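Local coordinates for protein diaminopimelate decarboxylase (Psychromonas ingrahamii, PDB 4XG1) that probably decarboxylates meso-2,6-diaminopimelate to L-lysine with pyridoxal 5'-phosphate as cofactor, completing the diaminopimelate route of lysine biosynthesis, at residues R133-A138 against E190-K195; V82-L87 against E109-A114; S148-P153 against G196-I201. All coordinates share one frame; numbering follows the deposited sequence.

Interaction 1: residues R133-A138 against E190-K195; sequences RINSVA and EFLEIK. With K (potassium ion), chain O.
The amide of Asn135 leans off its helix toward the loop that enters strand 192-198, where OD1 accepts a hydrogen bond from Phe191 N at 2.9 Å. The carbonyl points almost straight at the donor (C=O...N angle 160°), although the bond is bent at the hydrogen (137°). With CG anti to the backbone N, chi1 -177°, the amide extends far enough to reach the loop, and it crosses the Phe191 side chain at about a right angle. Phe191 comes close with CB, 3.3 Å from Asn135 OD1, while its ring leads away from the helix. About one turn further on, the small methyl of Ala138 allows a close approach, its CB 3.8 Å from Phe191 CB. Leu192 presses CD2 against the helix backbone, 3.4 Å from Asn135 CA, and the same methyl lies 3.6 Å from Ile134 CG2, the two branched chains crossing at about a right angle. With an alanine here instead of Asn135, the Phe191 N-H would probably lose this acceptor and the loop its polar tie to the helix. Leu192 O takes no part in the helix contact and binds a potassium ion 3.0 Å away, together with Ser187 O, Leu189 O and a water. Ile134, Ala138 and Leu192 also meet Ala145 of strand 145-152, placing an outer helix against the strands it covers, as in a TIM barrel.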
loop_
_atom_site.group_PDB
_atom_site.type_symbol
_atom_site.label_atom_id
_atom_site.label_comp_id
_atom_site.label_asym_id
_atom_site.label_seq_id
_atom_site.Cartn_x
_atom_site.Cartn_y
_atom_site.Cartn_z
ATOM N N ARG B 133 -4.306 -29.588 -1.928
ATOM C CA ARG B 133 -4.892 -28.773 -2.960
ATOM C C ARG B 133 -4.100 -28.947 -4.249
ATOM O O ARG B 133 -4.667 -29.084 -5.321
ATOM C CB ARG B 133 -4.923 -27.317 -2.544
ATOM C CG ARG B 133 -5.437 -26.426 -3.660
ATOM C CD ARG B 133 -5.589 -24.981 -3.237
ATOM N NE ARG B 133 -6.738 -24.793 -2.382
ATOM C CZ ARG B 133 -7.142 -23.619 -1.924
ATOM N NH1 ARG B 133 -6.485 -22.534 -2.231
ATOM N NH2 ARG B 133 -8.211 -23.541 -1.173
ATOM N N ILE B 134 -2.787 -28.943 -4.137
ATOM C CA ILE B 134 -1.966 -29.025 -5.306
ATOM C C ILE B 134 -2.197 -30.370 -5.943
ATOM O O ILE B 134 -2.499 -30.459 -7.137
ATOM C CB ILE B 134 -0.483 -28.851 -4.978
ATOM C CG1 ILE B 134 -0.234 -27.404 -4.546
ATOM C CG2 ILE B 134 0.386 -29.183 -6.186
ATOM C CD1 ILE B 134 1.195 -27.107 -4.135
ATOM N N ASN B 135 -2.048 -31.417 -5.142
ATOM C CA ASN B 135 -2.223 -32.775 -5.606
ATOM C C ASN B 135 -3.573 -32.924 -6.279
ATOM O O ASN B 135 -3.683 -33.577 -7.329
ATOM C CB ASN B 135 -2.130 -33.740 -4.444
ATOM C CG ASN B 135 -2.230 -35.188 -4.880
ATOM O OD1 ASN B 135 -1.297 -35.747 -5.462
ATOM N ND2 ASN B 135 -3.375 -35.795 -4.613
ATOM N N SER B 136 -4.591 -32.323 -5.673
ATOM C CA SER B 136 -5.933 -32.373 -6.210
ATOM C C SER B 136 -6.053 -31.718 -7.595
ATOM O O SER B 136 -6.714 -32.253 -8.496
ATOM C CB SER B 136 -6.868 -31.702 -5.229
ATOM O OG SER B 136 -8.174 -31.592 -5.761
ATOM N N VAL B 137 -5.383 -30.590 -7.788
ATOM C CA VAL B 137 -5.394 -29.895 -9.082
ATOM C C VAL B 137 -4.514 -30.605 -10.123
ATOM O O VAL B 137 -4.871 -30.690 -11.296
ATOM C CB VAL B 137 -4.948 -28.411 -8.914
ATOM C CG1 VAL B 137 -4.554 -27.775 -10.243
ATOM C CG2 VAL B 137 -6.058 -27.615 -8.244
ATOM N N ALA B 138 -3.353 -31.082 -9.691
ATOM C CA ALA B 138 -2.441 -31.867 -10.546
ATOM C C ALA B 138 -3.136 -33.129 -11.073
ATOM O O ALA B 138 -2.998 -33.518 -12.232
ATOM C CB ALA B 138 -1.231 -32.265 -9.749
ATOM N N GLU B 190 0.250 -38.954 -5.044
ATOM C CA GLU B 190 0.501 -39.604 -6.320
ATOM C C GLU B 190 0.861 -38.599 -7.356
ATOM O O GLU B 190 1.752 -38.827 -8.163
ATOM C CB GLU B 190 -0.748 -40.313 -6.798
ATOM C CG GLU B 190 -0.510 -41.500 -7.709
ATOM C CD GLU B 190 -1.830 -42.033 -8.253
ATOM O OE1 GLU B 190 -2.895 -41.751 -7.645
ATOM O OE2 GLU B 190 -1.806 -42.727 -9.289
ATOM N N PHE B 191 0.142 -37.470 -7.321
ATOM C CA PHE B 191 0.293 -36.407 -8.308
ATOM C C PHE B 191 1.245 -35.289 -7.882
ATOM O O PHE B 191 1.338 -34.262 -8.562
ATOM C CB PHE B 191 -1.095 -35.920 -8.710
ATOM C CG PHE B 191 -1.847 -36.951 -9.493
ATOM C CD1 PHE B 191 -1.547 -37.154 -10.838
ATOM C CD2 PHE B 191 -2.772 -37.790 -8.880
ATOM C CE1 PHE B 191 -2.206 -38.125 -11.564
ATOM C CE2 PHE B 191 -3.431 -38.768 -9.604
ATOM C CZ PHE B 191 -3.150 -38.933 -10.950
ATOM N N LEU B 192 2.009 -35.536 -6.812
ATOM C CA LEU B 192 3.105 -34.666 -6.423
ATOM C C LEU B 192 4.392 -35.355 -6.637
ATOM O O LEU B 192 4.450 -36.566 -6.572
ATOM C CB LEU B 192 3.005 -34.309 -4.946
ATOM C CG LEU B 192 1.669 -33.777 -4.441
ATOM C CD1 LEU B 192 1.819 -33.340 -2.992
ATOM C CD2 LEU B 192 1.142 -32.631 -5.295
ATOM N N GLU B 193 5.454 -34.592 -6.802
ATOM C CA GLU B 193 6.738 -35.146 -6.984
ATOM C C GLU B 193 7.746 -34.295 -6.239
ATOM O O GLU B 193 8.095 -33.184 -6.653
ATOM C CB GLU B 193 7.087 -35.223 -8.464
ATOM C CG GLU B 193 8.453 -35.857 -8.721
ATOM C CD GLU B 193 8.850 -35.885 -10.187
ATOM O OE1 GLU B 193 7.960 -35.749 -11.062
ATOM O OE2 GLU B 193 10.051 -36.075 -10.456
ATOM N N ILE B 194 8.297 -34.865 -5.186
ATOM C CA ILE B 194 9.248 -34.164 -4.358
ATOM C C ILE B 194 10.521 -33.843 -5.123
ATOM O O ILE B 194 11.224 -34.743 -5.578
ATOM C CB ILE B 194 9.566 -34.994 -3.115
ATOM C CG1 ILE B 194 8.296 -35.147 -2.266
ATOM C CG2 ILE B 194 10.678 -34.342 -2.319
ATOM C CD1 ILE B 194 8.303 -36.293 -1.261
ATOM N N LYS B 195 10.831 -32.557 -5.251
ATOM C CA LYS B 195 12.068 -32.135 -5.909
ATOM C C LYS B 195 13.045 -31.456 -5.011
ATOM O O LYS B 195 14.256 -31.459 -5.307
ATOM C CB LYS B 195 11.767 -31.179 -7.064
ATOM C CG LYS B 195 10.772 -31.749 -8.067
ATOM C CD LYS B 195 11.340 -32.944 -8.824
ATOM C CE LYS B 195 12.123 -32.494 -10.036
ATOM N NZ LYS B 195 12.713 -33.679 -10.717
HETATM K K K O . 5.588 -38.415 -4.573
HETATM O O HOH W 1 8.198 -37.994 -4.721
#

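Interaction 2: residues V82-L87 against E109-A114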
loop_
_atom_site.group_PDB
_atom_site.type_symbol
_atom_site.label_atom_id
_atom_site.label_comp_id
_atom_site.label_asym_id
_atom_site.label_seq_id
_atom_site.Cartn_x
_atom_site.Cartn_y
_atom_site.Cartn_z
ATOM N N VAL B 82 4.963 -15.162 -6.403
ATOM C CA VAL B 82 3.977 -15.420 -5.361
ATOM C C VAL B 82 2.542 -15.337 -5.802
ATOM O O VAL B 82 1.644 -15.447 -4.963
ATOM C CB VAL B 82 4.159 -14.472 -4.152
ATOM C CG1 VAL B 82 5.537 -14.702 -3.537
ATOM C CG2 VAL B 82 4.009 -13.018 -4.576
ATOM N N SER B 83 2.295 -15.201 -7.093
ATOM C CA SER B 83 0.917 -15.106 -7.576
ATOM C C SER B 83 0.867 -15.394 -9.037
ATOM O O SER B 83 1.889 -15.341 -9.715
ATOM C CB SER B 83 0.333 -13.708 -7.327
ATOM O OG SER B 83 0.977 -12.738 -8.128
ATOM N N VAL B 84 -0.327 -15.647 -9.537
ATOM C CA VAL B 84 -0.510 -15.794 -10.956
ATOM C C VAL B 84 -0.235 -14.475 -11.686
ATOM O O VAL B 84 0.168 -14.452 -12.823
ATOM C CB VAL B 84 -1.931 -16.331 -11.296
ATOM C CG1 VAL B 84 -3.032 -15.376 -10.829
ATOM C CG2 VAL B 84 -2.058 -16.564 -12.812
ATOM N N GLY B 85 -0.484 -13.365 -11.030
ATOM C CA GLY B 85 -0.153 -12.068 -11.591
ATOM C C GLY B 85 1.320 -12.031 -11.883
ATOM O O GLY B 85 1.738 -11.537 -12.944
ATOM N N GLU B 86 2.129 -12.537 -10.938
ATOM C CA GLU B 86 3.588 -12.526 -11.119
ATOM C C GLU B 86 3.996 -13.517 -12.175
ATOM O O GLU B 86 4.907 -13.250 -12.946
ATOM C CB GLU B 86 4.342 -12.738 -9.802
ATOM C CG GLU B 86 4.225 -11.519 -8.883
ATOM C CD GLU B 86 5.151 -11.544 -7.683
ATOM O OE1 GLU B 86 5.743 -12.613 -7.397
ATOM O OE2 GLU B 86 5.302 -10.495 -7.008
ATOM N N LEU B 87 3.326 -14.649 -12.213
ATOM C CA LEU B 87 3.587 -15.636 -13.243
ATOM C C LEU B 87 3.429 -15.001 -14.620
ATOM O O LEU B 87 4.318 -15.123 -15.467
ATOM C CB LEU B 87 2.628 -16.821 -13.114
ATOM C CG LEU B 87 2.622 -17.850 -14.258
ATOM C CD1 LEU B 87 3.984 -18.489 -14.437
ATOM C CD2 LEU B 87 1.583 -18.924 -14.018
ATOM N N GLU B 109 -6.446 -22.497 -6.365
ATOM C CA GLU B 109 -6.463 -23.594 -7.349
ATOM C C GLU B 109 -6.212 -23.043 -8.741
ATOM O O GLU B 109 -5.432 -23.610 -9.519
ATOM C CB GLU B 109 -7.799 -24.343 -7.306
ATOM C CG GLU B 109 -8.016 -25.095 -6.004
ATOM C CD GLU B 109 -9.384 -25.721 -5.899
ATOM O OE1 GLU B 109 -9.684 -26.677 -6.672
ATOM O OE2 GLU B 109 -10.166 -25.246 -5.036
ATOM N N ILE B 110 -6.820 -21.889 -9.013
ATOM C CA ILE B 110 -6.630 -21.198 -10.279
ATOM C C ILE B 110 -5.158 -20.871 -10.544
ATOM O O ILE B 110 -4.653 -21.099 -11.647
ATOM C CB ILE B 110 -7.488 -19.925 -10.360
ATOM C CG1 ILE B 110 -8.966 -20.329 -10.461
ATOM C CG2 ILE B 110 -7.097 -19.078 -11.577
ATOM C CD1 ILE B 110 -9.942 -19.166 -10.501
ATOM N N GLU B 111 -4.464 -20.369 -9.532
ATOM C CA GLU B 111 -3.051 -20.068 -9.669
ATOM C C GLU B 111 -2.264 -21.345 -9.853
ATOM O O GLU B 111 -1.308 -21.378 -10.596
ATOM C CB GLU B 111 -2.518 -19.295 -8.442
ATOM C CG GLU B 111 -3.185 -17.952 -8.215
ATOM C CD GLU B 111 -2.605 -17.192 -7.012
ATOM O OE1 GLU B 111 -2.877 -17.615 -5.871
ATOM O OE2 GLU B 111 -1.915 -16.168 -7.224
ATOM N N ILE B 112 -2.613 -22.374 -9.113
ATOM C CA ILE B 112 -1.840 -23.624 -9.192
ATOM C C ILE B 112 -1.989 -24.296 -10.556
ATOM O O ILE B 112 -1.012 -24.738 -11.159
ATOM C CB ILE B 112 -2.269 -24.608 -8.118
ATOM C CG1 ILE B 112 -1.865 -24.087 -6.729
ATOM C CG2 ILE B 112 -1.594 -25.943 -8.347
ATOM C CD1 ILE B 112 -2.790 -24.561 -5.622
ATOM N N SER B 113 -3.223 -24.323 -11.046
ATOM C CA SER B 113 -3.487 -24.722 -12.410
ATOM C C SER B 113 -2.690 -23.941 -13.451
ATOM O O SER B 113 -2.076 -24.513 -14.347
ATOM C CB SER B 113 -4.964 -24.558 -12.680
ATOM O OG SER B 113 -5.241 -25.086 -13.960
ATOM N N ALA B 114 -2.660 -22.625 -13.325
ATOM C CA ALA B 114 -1.966 -21.844 -14.332
ATOM C C ALA B 114 -0.495 -22.152 -14.317
ATOM O O ALA B 114 0.163 -22.207 -15.375
ATOM C CB ALA B 114 -2.192 -20.359 -14.129
HETATM O O HOH W 2 -0.442 -17.030 -4.171
#
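The carboxylate of Glu111 meets the start of helix 84-92 through OE2, which accepts a 2.9 Å hydrogen bond from Val84 N. The donor comes from the anti side, 22° out of the carboxylate plane, and the bond is fairly straight (152°). Ser83 adds a close approach at the same oxygen, its CA 3.0 Å from Glu111 OE2. The other oxygen, OE1, accepts from Thr108 N just before its own helix, and a water lies 3.0 Å from Glu111 OE1 and 2.7 Å from Val82 O. A second carboxylate, that of Glu86, is met from above its plane by Val82 N, which donates to OE1 at 2.8 Å.

Glutamate suits position 111 because its chain, extended beyond CG, spans the gap between the helices while its methylenes stay apolar: Glu111 CG packs 3.7 Å from Val84 CG1. Val84 holds CG1 between the backbone N and the carbonyl carbon, chi1 62°, which turns this methyl to the glutamate and sends CG2 to Ala114. Ala114, whose small side chain fits between close helices, offers CB 4.0 Å from both Val84 CG2 and Leu87 CD2.

Ser83 is the N-cap, its short hydroxyl accepting from Glu86 N; the same OG is hydrogen-bonded to Asn385 O of the second subunit, so this helix start also belongs to the dimer interface. Val82, one residue earlier, touches Lys61, the predicted cofactor-attachment residue, which carries no cofactor here. Two first-turn N-H groups of helix 84-92 thus receive side-chain acceptors, one from within and one from the neighbouring helix, and the negative charge of Glu111 is probably stabilised by the positive end of the helix dipole.

Interaction 3: residues S148-P153 against G196-I201. With LLP ((2S)-2-amino-6-[[3-hydroxy-2-methyl-5-(phosphonooxymethyl)pyridin-4-yl]methylideneamino]hexanoic acid), chain T; SCN (thiocyanate ion), chain M.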
loop_
_atom_site.group_PDB
_atom_site.type_symbol
_atom_site.label_atom_id
_atom_site.label_comp_id
_atom_site.label_asym_id
_atom_site.label_seq_id
_atom_site.Cartn_x
_atom_site.Cartn_y
_atom_site.Cartn_z
ATOM N N SER B 148 8.717 -28.440 -3.274
ATOM C CA SER B 148 9.513 -28.420 -2.069
ATOM C C SER B 148 8.594 -28.084 -0.926
ATOM O O SER B 148 7.453 -27.661 -1.118
ATOM C CB SER B 148 10.610 -27.392 -2.089
ATOM O OG SER B 148 11.292 -27.379 -3.318
ATOM N N ILE B 149 9.100 -28.271 0.282
ATOM C CA ILE B 149 8.411 -27.811 1.446
ATOM C C ILE B 149 9.226 -26.684 1.975
ATOM O O ILE B 149 10.449 -26.772 2.047
ATOM C CB ILE B 149 8.303 -28.878 2.523
ATOM C CG1 ILE B 149 7.754 -30.201 1.947
ATOM C CG2 ILE B 149 7.405 -28.399 3.676
ATOM C CD1 ILE B 149 6.281 -30.176 1.658
ATOM N N ARG B 150 8.549 -25.596 2.309
ATOM C CA ARG B 150 9.191 -24.499 3.027
ATOM C C ARG B 150 9.311 -24.896 4.517
ATOM O O ARG B 150 8.296 -25.095 5.218
ATOM C CB ARG B 150 8.405 -23.201 2.901
ATOM C CG ARG B 150 9.150 -22.004 3.479
ATOM C CD ARG B 150 8.309 -20.736 3.404
ATOM N NE ARG B 150 8.993 -19.626 4.016
ATOM C CZ ARG B 150 8.587 -18.374 3.970
ATOM N NH1 ARG B 150 7.513 -18.040 3.298
ATOM N NH2 ARG B 150 9.286 -17.452 4.599
ATOM N N ILE B 151 10.554 -24.986 4.964
ATOM C CA ILE B 151 10.879 -25.471 6.254
ATOM C C ILE B 151 11.411 -24.347 7.098
ATOM O O ILE B 151 12.119 -23.465 6.623
ATOM C CB ILE B 151 11.993 -26.538 6.165
ATOM C CG1 ILE B 151 11.498 -27.752 5.410
ATOM C CG2 ILE B 151 12.500 -26.943 7.552
ATOM C CD1 ILE B 151 10.242 -28.347 5.995
ATOM N N ASN B 152 10.989 -24.367 8.350
ATOM C CA ASN B 152 11.467 -23.455 9.340
ATOM C C ASN B 152 12.466 -24.174 10.216
ATOM O O ASN B 152 12.088 -24.875 11.169
ATOM C CB ASN B 152 10.299 -22.908 10.179
ATOM C CG ASN B 152 9.209 -22.292 9.324
ATOM O OD1 ASN B 152 9.442 -21.933 8.190
ATOM N ND2 ASN B 152 8.012 -22.162 9.885
ATOM N N PRO B 153 13.755 -23.954 9.933
ATOM C CA PRO B 153 14.739 -24.507 10.836
ATOM C C PRO B 153 14.687 -23.964 12.250
ATOM O O PRO B 153 14.183 -22.873 12.510
ATOM C CB PRO B 153 16.065 -24.150 10.189
ATOM C CG PRO B 153 15.770 -23.210 9.062
ATOM C CD PRO B 153 14.316 -22.887 9.072
ATOM N N GLY B 196 12.564 -30.854 -3.920
ATOM C CA GLY B 196 13.452 -29.989 -3.162
ATOM C C GLY B 196 13.099 -29.706 -1.740
ATOM O O GLY B 196 12.093 -30.169 -1.207
ATOM N N VAL B 197 13.990 -28.940 -1.121
ATOM C CA VAL B 197 13.756 -28.358 0.189
ATOM C C VAL B 197 13.918 -26.852 0.084
ATOM O O VAL B 197 14.865 -26.343 -0.545
ATOM C CB VAL B 197 14.741 -28.949 1.203
ATOM C CG1 VAL B 197 14.846 -28.093 2.470
ATOM C CG2 VAL B 197 14.276 -30.345 1.569
ATOM N N ASP B 198 13.033 -26.135 0.763
ATOM C CA ASP B 198 13.001 -24.673 0.681
ATOM C C ASP B 198 12.945 -23.999 2.053
ATOM O O ASP B 198 12.405 -24.547 3.017
ATOM C CB ASP B 198 11.764 -24.275 -0.143
ATOM C CG ASP B 198 11.462 -22.797 -0.082
ATOM O OD1 ASP B 198 12.278 -21.983 -0.603
ATOM O OD2 ASP B 198 10.404 -22.475 0.505
ATOM N N CYS B 199 13.541 -22.815 2.139
ATOM C CA CYS B 199 13.312 -21.965 3.268
ATOM C C CYS B 199 13.493 -20.479 2.961
ATOM O O CYS B 199 14.172 -20.096 1.985
ATOM C CB CYS B 199 14.229 -22.340 4.414
ATOM S SG CYS B 199 15.910 -21.737 4.120
ATOM N N HIS B 200 12.883 -19.650 3.808
ATOM C CA HIS B 200 13.142 -18.237 3.756
ATOM C C HIS B 200 13.075 -17.701 5.199
ATOM O O HIS B 200 12.052 -17.817 5.816
ATOM C CB HIS B 200 12.142 -17.540 2.812
ATOM C CG HIS B 200 12.277 -16.055 2.790
ATOM N ND1 HIS B 200 13.193 -15.411 1.993
ATOM C CD2 HIS B 200 11.646 -15.088 3.491
ATOM C CE1 HIS B 200 13.142 -14.110 2.212
ATOM N NE2 HIS B 200 12.190 -13.883 3.100
ATOM N N ILE B 201 14.165 -17.144 5.707
ATOM C CA ILE B 201 14.309 -16.938 7.144
ATOM C C ILE B 201 14.021 -15.508 7.628
ATOM O O ILE B 201 13.805 -15.289 8.821
ATOM C CB ILE B 201 15.705 -17.334 7.660
ATOM C CG1 ILE B 201 16.823 -16.653 6.875
ATOM C CG2 ILE B 201 15.873 -18.823 7.506
ATOM C CD1 ILE B 201 18.154 -16.682 7.595
HETATM N N1 LLP T . 11.505 -15.411 -0.988
HETATM C C2 LLP T . 10.403 -15.403 -0.229
HETATM C "C2'" LLP T . 9.640 -16.687 -0.026
HETATM C C3 LLP T . 9.974 -14.118 0.356
HETATM O O3 LLP T . 8.884 -14.062 1.156
HETATM C C4 LLP T . 10.773 -12.913 0.111
HETATM C "C4'" LLP T . 10.440 -11.573 0.688
HETATM C C5 LLP T . 11.969 -13.052 -0.744
HETATM C C6 LLP T . 12.253 -14.308 -1.261
HETATM C "C5'" LLP T . 12.861 -11.891 -1.092
HETATM O OP4 LLP T . 13.432 -11.302 0.009
HETATM P P LLP T . 14.485 -10.098 -0.079
HETATM O OP1 LLP T . 13.839 -9.117 -1.047
HETATM O OP2 LLP T . 14.763 -9.625 1.367
HETATM O OP3 LLP T . 15.846 -10.691 -0.491
HETATM N N LLP T . 7.860 -5.038 2.047
HETATM C CA LLP T . 9.094 -5.319 2.888
HETATM C CB LLP T . 9.899 -6.481 2.317
HETATM C CG LLP T . 9.639 -7.844 2.928
HETATM C CD LLP T . 9.420 -8.914 1.882
HETATM C CE LLP T . 9.380 -10.305 2.542
HETATM N NZ LLP T . 9.373 -11.494 1.666
HETATM C C LLP T . 9.992 -4.106 2.847
HETATM O O LLP T . 9.738 -3.147 2.138
HETATM O OXT LLP T . 11.017 -4.029 3.503
HETATM S S SCN M . 9.561 -14.143 6.220
HETATM C C SCN M . 9.989 -12.853 5.528
HETATM N N SCN M . 10.403 -11.898 5.019
#
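Arg150 and His200 run side by side, and Arg150 NH2 donates a nearly straight hydrogen bond to His200 O, 3.0 Å long with an angle of 164°. The oxygen lies close to the guanidinium plane, which is turned 77° from the imidazole, and NH2 sits at the ring's edge. One face of the His200 ring is taken by the pyridine of the lysine-pyridoxal phosphate adduct, whose C3 lies over the centre of the ring, 3.5 Å above its plane. At the ring's edge His200 NE2 makes a weak hydrogen bond to a thiocyanate ion.

A second shell restrains both groups. His200 ND1 accepts from Gly239 N, which should limit rotation of the ring, and Arg150 NH1 forms a salt bridge with Glu126. The arginine reaches the histidine because it is fully extended, with CG anti to the backbone N (chi1 -172°); the root of the chain lies against Asp198, with Arg150 CB 3.2 Å from Asp198 OD2.

Further out, the strands themselves set the spacing. Asp198 is gripped from both backbone ends: its N donates to Ile149 O at 3.0 Å, and Ile151 N donates to Asp198 O at 2.7 Å. Gly196 suits its place beside Ser148, since a CB there would fall only 2.7 Å from Ser148 OG. Beyond the paired residues, Cys199 CB rests 3.3 Å from Ile151 O.

Parallel neighbouring strands that deliver a histidine from just past their C-terminal ends onto the cofactor ring are characteristic of the TIM-barrel domain of fold-type III pyridoxal phosphate decarboxylases.

All three interactions belong to the parallel barrel of the pyridoxal-binding domain. Interaction 2 closes along the chain before the others open, while interactions 1 and 3 alternate. Interactions 1 and 3, centres 17 Å apart, both use strand 192-198: one at its start, against helix 128-140, the other at its end, paired with strand 145-152 beside the cofactor. Interactions 1 and 2, 15 Å apart, touch where Arg133 and Val137 pack on helix 109-117, so helices 84-92, 109-117 and 128-140 form a continuous outer layer. Interactions 2 and 3 do not touch. The set thus runs from helical shell and dimer interface, through the barrel wall, to the active site.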